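Local coordinates for protein light Chain (Clostridium botulinum, PDB 6BVD) that acts as a zinc-dependent endopeptidase, the light chain of the mosaic botulinum neurotoxin type HA, and probably cleaves a SNARE protein of the nerve terminal, at residues 391-396 against 403-408; 220-225 against 376-381; 268-273 against 362-367. All blocks are in the same frame, centred on the assembly; numbering follows the deposited sequence.

Overall arrangement
Contact 2 packs the start of the zinc-binding helix 222-237 on the loop after strand 373-377; contact 3 joins helix 264-270 to the loop before that strand, and contact 1 lies within the chain that follows it. Contacts 1 and 2 lie against each other, with centres about 11 Å apart; Phe-393 CE2 comes within 4.0 Å of Pro-222 CD. Contact 3 lies toward the catalytic metal, about 17 Å from contact 2 and 18 Å from contact 1 between centres. Contacts 1 and 3 are bridged where Gln-405 OE1 meets Lys-363 N at 2.9 Å. The side chain of Arg-365 in contact 3 is about 6 Å from zinc, whereas that of Leu-381 in contact 2 is about 10 Å from calcium.

Contact 1. Residues 391-396 against 403-408; sequences DGFNIG and QGQNIG
The side chains of Asn-394 and Gln-405 cross at a slant, their amide planes 48° apart. Asn-394 ND2 gives a hydrogen bond to Gln-405 OE1 over 3.0 Å, and the acceptor lies in the plane of the asparagine amide. Seen from the glutamine, the donor sits somewhat off the carbonyl plane, tilted by 21°. The oxygen is shared, since Lys-363 N also donates to OE1, while NE2 of the same group is bonded to Ile-219 O; the glutamine amide is thus held at both its polar atoms and its rotation is fixed. The ring of Phe-393 is met obliquely, with Gln-405 CG 4.2 Å from its CD2 and Gly-404 O 4.1 Å from its CG; the same oxygen lies 3.5 Å from the phenylalanine CB, at the ring's stem. Elsewhere this ring makes an edge-to-face contact with Tyr-387.

The setting is an edge of the five-stranded antiparallel sheet, where 403-405 lead into strand 406-408, weakly bonded and outermost within this chain, and Gln-405 already pairs through its backbone with Ile-219. In the other segment, Asp-391 to Asn-394 form a type II' beta turn with Gly-392, at positive phi, in its second position. Asn-394 then becomes the centre of an inverse gamma turn. Its CG stands anti to the carbonyl carbon (chi1 -66°), which carries the amide across to the other segment. There OD1 packs against Gly-404, 3.3 Å from CA of that glycine, where no side chain intervenes. Asn-406 OD1 accepts from Gly-408 N at 3.1 Å, an Asx turn within 406-408.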
# COMPACT_ATOMS: atom_id res chain seq x y z
N ASP A 391 0.29 7.07 4.17
CA ASP A 391 0.63 8.35 4.89
C ASP A 391 1.11 9.52 4.05
O ASP A 391 1.31 10.64 4.58
CB ASP A 391 1.73 8.10 5.96
CG ASP A 391 1.29 7.17 7.09
OD1 ASP A 391 0.12 7.25 7.54
OD2 ASP A 391 2.13 6.34 7.52
N GLY A 392 1.34 9.29 2.76
CA GLY A 392 1.92 10.31 1.91
C GLY A 392 3.35 10.63 2.31
O GLY A 392 4.20 9.74 2.47
N PHE A 393 3.66 11.92 2.42
CA PHE A 393 5.02 12.32 2.79
C PHE A 393 5.26 12.20 4.29
O PHE A 393 6.42 12.18 4.73
CB PHE A 393 5.30 13.78 2.41
CG PHE A 393 5.28 14.05 0.92
CD1 PHE A 393 6.30 13.58 0.10
CD2 PHE A 393 4.30 14.86 0.38
CE1 PHE A 393 6.29 13.88 -1.27
CE2 PHE A 393 4.29 15.17 -0.99
CZ PHE A 393 5.28 14.67 -1.80
N ASN A 394 4.16 12.20 5.04
CA ASN A 394 4.21 12.33 6.49
C ASN A 394 4.36 10.95 7.20
O ASN A 394 3.52 10.54 7.98
CB ASN A 394 2.96 13.09 6.97
CG ASN A 394 2.91 14.56 6.49
OD1 ASN A 394 3.93 15.25 6.47
ND2 ASN A 394 1.72 15.01 6.07
N ILE A 395 5.48 10.29 6.92
CA ILE A 395 5.81 8.97 7.43
C ILE A 395 6.37 9.06 8.86
O ILE A 395 7.26 9.88 9.13
CB ILE A 395 6.87 8.29 6.53
CG1 ILE A 395 6.36 8.21 5.08
CG2 ILE A 395 7.22 6.93 7.04
CD1 ILE A 395 7.49 7.93 4.03
N GLY A 396 5.83 8.26 9.77
CA GLY A 396 6.38 8.19 11.15
C GLY A 396 6.30 9.56 11.83
O GLY A 396 5.28 10.25 11.75
N GLN A 403 5.87 17.84 9.17
CA GLN A 403 7.28 18.04 8.82
C GLN A 403 7.63 17.35 7.49
O GLN A 403 8.50 17.82 6.74
CB GLN A 403 8.17 17.55 9.95
CG GLN A 403 9.61 18.04 9.87
CD GLN A 403 9.70 19.57 10.03
OE1 GLN A 403 8.92 20.18 10.77
NE2 GLN A 403 10.60 20.19 9.29
N GLY A 404 6.93 16.25 7.19
CA GLY A 404 7.13 15.55 5.94
C GLY A 404 6.84 16.42 4.72
O GLY A 404 7.44 16.20 3.67
N GLN A 405 5.95 17.39 4.84
CA GLN A 405 5.66 18.29 3.73
C GLN A 405 6.50 19.57 3.79
O GLN A 405 6.57 20.33 2.81
CB GLN A 405 4.18 18.65 3.73
CG GLN A 405 3.24 17.45 3.51
CD GLN A 405 1.77 17.87 3.63
OE1 GLN A 405 1.09 17.50 4.58
NE2 GLN A 405 1.30 18.65 2.68
N ASN A 406 7.18 19.80 4.91
CA ASN A 406 7.97 21.04 5.08
C ASN A 406 9.25 21.02 4.22
O ASN A 406 10.14 20.21 4.48
CB ASN A 406 8.35 21.24 6.55
CG ASN A 406 8.86 22.66 6.83
OD1 ASN A 406 9.58 23.24 6.01
ND2 ASN A 406 8.48 23.22 7.97
N ILE A 407 9.36 21.90 3.24
CA ILE A 407 10.51 21.81 2.35
C ILE A 407 11.52 22.94 2.54
O ILE A 407 12.54 22.99 1.86
CB ILE A 407 10.05 21.77 0.86
CG1 ILE A 407 9.15 22.95 0.54
CG2 ILE A 407 9.32 20.44 0.59
CD1 ILE A 407 8.77 23.08 -0.97
N GLY A 408 11.27 23.83 3.48
CA GLY A 408 12.21 24.92 3.72
C GLY A 408 11.54 26.22 4.11
O GLY A 408 10.32 26.32 4.13

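Contact 2. Residues 220-225 against 376-381; sequences KDPALI and FYLPNL
Pro-222, Leu-378 and Leu-381 account for nearly all of this contact, in which the capped first turn of a helix packs on the loop that leaves a beta strand. The helix is 222-237, the one that carries the HExxH zinc motif with the metal ligands His-228 and His-232. Asp-221 is its N-cap residue and Pro-222 follows directly, in the first helical position, whose backbone N is not called on to donate within the helix, so the lack of an N-H in proline costs nothing.

The contact itself is wholly apolar and runs chiefly through one proline carbon, CG. This atom of Pro-222 projects from the ring toward the two leucines and meets both. Leu-378, one residue beyond strand 373-377, approaches tip to tip, its CD1 3.6 Å from Pro-222 CG. Leu-381 comes in at a slant instead and offers both methyls, CD1 at 3.9 Å and CD2 at 4.1 Å from that same proline CG. The leucines also touch each other, with Leu-378 CD1 4.1 Å from Leu-381 CD2, and so make one continuous apolar surface against the proline. Leu-378 has its CG anti to the carbonyl carbon and the chain extended beyond it (chi2 180°), which brings CD1 to the helix.

Helix 83-100 closes the cluster: Pro-222 touches Leu-96 and Leu-381 touches Ile-92. It also supplies Arg-99, whose salt bridge with Asp-221 OD2 binds the capping carboxylate, while Tyr-387 OH is hydrogen-bonded to OD1. The carboxylate thus has partners at both oxygens. The backbone O of Asp-221 accepts from both Leu-224 N and Ile-225 N, and its OD1 accepts the N-H of Ala-223 at 2.8 Å (N to O), nearly in line with the C-O bond.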
# COMPACT_ATOMS: atom_id res chain seq x y z
N LYS A 220 2.54 20.34 -1.66
CA LYS A 220 1.21 19.78 -1.68
C LYS A 220 1.28 18.28 -1.96
O LYS A 220 2.13 17.84 -2.74
CB LYS A 220 0.35 20.51 -2.75
CG LYS A 220 0.10 22.00 -2.36
CD LYS A 220 -0.37 22.83 -3.55
CE LYS A 220 -0.49 24.28 -3.07
NZ LYS A 220 -0.65 25.23 -4.19
N ASP A 221 0.41 17.51 -1.31
CA ASP A 221 0.30 16.05 -1.51
C ASP A 221 -0.47 15.80 -2.82
O ASP A 221 -1.60 16.20 -2.93
CB ASP A 221 -0.41 15.41 -0.32
CG ASP A 221 -0.44 13.88 -0.39
OD1 ASP A 221 -0.70 13.35 -1.50
OD2 ASP A 221 -0.22 13.22 0.65
N PRO A 222 0.16 15.16 -3.82
CA PRO A 222 -0.55 14.90 -5.10
C PRO A 222 -1.87 14.17 -4.95
O PRO A 222 -2.73 14.38 -5.80
CB PRO A 222 0.46 14.04 -5.89
CG PRO A 222 1.79 14.48 -5.41
CD PRO A 222 1.57 14.73 -3.89
N ALA A 223 -2.07 13.36 -3.90
CA ALA A 223 -3.35 12.67 -3.75
C ALA A 223 -4.49 13.67 -3.44
O ALA A 223 -5.64 13.50 -3.89
CB ALA A 223 -3.26 11.59 -2.65
N LEU A 224 -4.17 14.73 -2.70
CA LEU A 224 -5.15 15.75 -2.38
C LEU A 224 -5.41 16.60 -3.63
O LEU A 224 -6.56 16.97 -3.89
CB LEU A 224 -4.67 16.64 -1.19
CG LEU A 224 -5.73 17.64 -0.74
CD1 LEU A 224 -7.00 16.88 -0.28
CD2 LEU A 224 -5.23 18.59 0.39
N ILE A 225 -4.35 16.85 -4.42
CA ILE A 225 -4.49 17.57 -5.68
C ILE A 225 -5.42 16.76 -6.63
O ILE A 225 -6.29 17.35 -7.26
CB ILE A 225 -3.13 17.85 -6.40
CG1 ILE A 225 -2.21 18.70 -5.49
CG2 ILE A 225 -3.37 18.58 -7.71
CD1 ILE A 225 -2.82 20.06 -5.07
N PHE A 376 7.64 22.90 -8.39
CA PHE A 376 8.54 21.82 -8.02
C PHE A 376 8.32 20.53 -8.81
O PHE A 376 7.20 20.20 -9.16
CB PHE A 376 8.39 21.50 -6.53
CG PHE A 376 8.74 22.65 -5.62
CD1 PHE A 376 10.05 22.87 -5.23
CD2 PHE A 376 7.77 23.53 -5.18
CE1 PHE A 376 10.40 23.97 -4.40
CE2 PHE A 376 8.11 24.63 -4.36
CZ PHE A 376 9.42 24.83 -3.97
N TYR A 377 9.41 19.83 -9.09
CA TYR A 377 9.32 18.45 -9.57
C TYR A 377 9.41 17.50 -8.37
O TYR A 377 10.22 17.73 -7.46
CB TYR A 377 10.43 18.20 -10.56
CG TYR A 377 10.54 16.80 -11.12
CD1 TYR A 377 9.48 16.23 -11.83
CD2 TYR A 377 11.71 16.07 -11.00
CE1 TYR A 377 9.60 14.96 -12.38
CE2 TYR A 377 11.83 14.80 -11.54
CZ TYR A 377 10.77 14.25 -12.23
OH TYR A 377 10.90 12.99 -12.77
N LEU A 378 8.57 16.46 -8.35
CA LEU A 378 8.57 15.44 -7.31
C LEU A 378 9.09 14.12 -7.88
O LEU A 378 8.30 13.32 -8.39
CB LEU A 378 7.16 15.21 -6.77
CG LEU A 378 6.35 16.46 -6.45
CD1 LEU A 378 4.98 16.13 -5.93
CD2 LEU A 378 7.12 17.31 -5.45
N PRO A 379 10.41 13.90 -7.82
CA PRO A 379 11.08 12.79 -8.51
C PRO A 379 10.82 11.38 -7.96
O PRO A 379 11.03 10.41 -8.72
CB PRO A 379 12.55 13.14 -8.35
CG PRO A 379 12.61 13.92 -7.07
CD PRO A 379 11.36 14.73 -7.06
N ASN A 380 10.37 11.25 -6.71
CA ASN A 380 10.30 9.93 -6.07
C ASN A 380 9.00 9.55 -5.39
O ASN A 380 9.02 9.00 -4.29
CB ASN A 380 11.44 9.81 -5.04
CG ASN A 380 12.80 10.03 -5.66
OD1 ASN A 380 13.51 10.98 -5.31
ND2 ASN A 380 13.16 9.17 -6.60
N LEU A 381 7.88 9.83 -6.02
CA LEU A 381 6.59 9.50 -5.46
C LEU A 381 6.44 7.98 -5.33
O LEU A 381 5.70 7.48 -4.46
CB LEU A 381 5.46 10.09 -6.32
CG LEU A 381 5.39 11.64 -6.33
CD1 LEU A 381 4.34 12.15 -7.32
CD2 LEU A 381 5.09 12.17 -4.93

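Contact 3. Residues 268-273 against 362-367; sequences LTFGGR and IKTRLG
Phe-270 is the aromatic side of a CH-pi contact with Gly-367. The glycine CA stands over one face of the ring, 3.8 Å from its centroid and 17° off the ring normal, so the contact is made by the backbone CA itself. Phe-270 directs its ring toward 362-367 because CG lies anti to the backbone N (chi1 -174°), at the last residue of helix 264-270, just before Gly-271 ends it with positive phi.

A second kind of approach is at the ring edge. Arg-365 O lies near the ring plane, 3.2 Å from Phe-270 CZ, so the carbonyl faces the weakly positive rim of C-H groups.

Van der Waals packing completes the set. The arginine chain slides past the ring in the opposite direction, with its CG 3.7 Å from Phe-270 CE1, and its guanidinium is steeply inclined to the ring, the planes 72° apart. Thr-364 CG2 adds a looser touch at 4.2 Å from Phe-270 CZ.

The polar ends turn elsewhere: Glu-353 takes a salt bridge from Arg-365 NH2 through OE1 and a hydrogen bond with Thr-364 OG1 through OE2, which is consistent with Glu-353 positioning the arginine near the zinc. The side chain of Arg-365 is about 6 Å from zinc and touches His-228, a zinc ligand.

In the fold, helix 264-270, which also bears the zinc ligand Glu-266, is thus joined to the loop between helix 353-360 and strand 373-377; Phe-270 rests on Phe-354 of helix 353-360, and Arg-365 reaches helix 222-237 and Phe-205 of strand 201-208.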
# COMPACT_ATOMS: atom_id res chain seq x y z
N LEU A 268 -16.41 26.74 -3.36
CA LEU A 268 -17.23 25.65 -2.83
C LEU A 268 -16.43 24.36 -2.85
O LEU A 268 -16.62 23.47 -2.00
CB LEU A 268 -18.53 25.48 -3.62
CG LEU A 268 -19.51 26.66 -3.62
CD1 LEU A 268 -20.66 26.39 -4.61
CD2 LEU A 268 -20.03 26.99 -2.22
N THR A 269 -15.51 24.25 -3.81
CA THR A 269 -14.72 23.04 -3.90
C THR A 269 -13.67 23.02 -2.77
O THR A 269 -13.44 21.98 -2.12
CB THR A 269 -14.06 22.91 -5.25
OG1 THR A 269 -15.09 22.69 -6.25
CG2 THR A 269 -13.08 21.72 -5.27
N PHE A 270 -13.07 24.17 -2.50
CA PHE A 270 -12.14 24.23 -1.37
C PHE A 270 -12.88 23.97 -0.06
O PHE A 270 -12.45 23.16 0.74
CB PHE A 270 -11.41 25.59 -1.28
CG PHE A 270 -10.35 25.58 -0.19
CD1 PHE A 270 -9.08 25.12 -0.47
CD2 PHE A 270 -10.67 25.92 1.11
CE1 PHE A 270 -8.10 25.06 0.53
CE2 PHE A 270 -9.70 25.85 2.13
CZ PHE A 270 -8.41 25.43 1.83
N GLY A 271 -14.02 24.62 0.15
CA GLY A 271 -14.81 24.38 1.35
C GLY A 271 -14.31 25.21 2.54
O GLY A 271 -13.72 26.29 2.34
N GLY A 272 -14.58 24.73 3.75
CA GLY A 272 -14.16 25.38 4.99
C GLY A 272 -14.64 26.83 5.00
O GLY A 272 -15.78 27.11 4.64
N ARG A 273 -13.74 27.75 5.34
CA ARG A 273 -14.10 29.16 5.40
C ARG A 273 -14.33 29.78 4.02
O ARG A 273 -14.96 30.84 3.91
CB ARG A 273 -13.05 29.96 6.17
CG ARG A 273 -13.16 29.78 7.68
CD ARG A 273 -12.78 31.06 8.42
NE ARG A 273 -12.82 30.90 9.88
CZ ARG A 273 -13.94 30.93 10.60
NH1 ARG A 273 -15.14 31.02 10.02
NH2 ARG A 273 -13.87 30.79 11.92
N ILE A 362 -3.39 15.58 5.85
CA ILE A 362 -2.59 16.28 4.90
C ILE A 362 -2.70 17.79 5.17
O ILE A 362 -3.78 18.29 5.43
CB ILE A 362 -3.06 15.97 3.43
CG1 ILE A 362 -2.74 14.50 3.07
CG2 ILE A 362 -2.39 16.91 2.46
CD1 ILE A 362 -3.37 14.08 1.64
N LYS A 363 -1.59 18.50 5.19
CA LYS A 363 -1.64 19.96 5.34
C LYS A 363 -1.98 20.57 4.01
O LYS A 363 -1.45 20.14 2.99
CB LYS A 363 -0.30 20.52 5.85
CG LYS A 363 -0.43 21.99 6.36
CD LYS A 363 0.92 22.57 6.79
CE LYS A 363 0.80 23.93 7.50
NZ LYS A 363 -0.04 23.90 8.78
N THR A 364 -2.85 21.58 4.01
CA THR A 364 -3.16 22.29 2.79
C THR A 364 -3.16 23.79 3.03
O THR A 364 -3.03 24.29 4.19
CB THR A 364 -4.50 21.80 2.19
OG1 THR A 364 -4.55 22.12 0.80
CG2 THR A 364 -5.68 22.37 2.90
N ARG A 365 -3.26 24.49 1.92
CA ARG A 365 -3.24 25.94 1.85
C ARG A 365 -4.39 26.56 2.64
O ARG A 365 -5.43 25.94 2.87
CB ARG A 365 -3.32 26.38 0.37
CG ARG A 365 -4.54 25.82 -0.28
CD ARG A 365 -4.66 26.15 -1.79
NE ARG A 365 -5.66 25.30 -2.45
CZ ARG A 365 -6.06 25.44 -3.72
NH1 ARG A 365 -5.56 26.42 -4.48
NH2 ARG A 365 -6.97 24.61 -4.25
N LEU A 366 -4.22 27.82 2.99
CA LEU A 366 -5.21 28.52 3.80
C LEU A 366 -6.55 28.74 3.14
O LEU A 366 -7.56 28.92 3.82
CB LEU A 366 -4.63 29.88 4.24
CG LEU A 366 -3.67 29.74 5.43
CD1 LEU A 366 -3.02 31.07 5.81
CD2 LEU A 366 -4.41 29.16 6.63
N GLY A 367 -6.56 28.74 1.80
CA GLY A 367 -7.78 28.93 1.04
C GLY A 367 -7.45 28.87 -0.45
O GLY A 367 -6.27 28.88 -0.82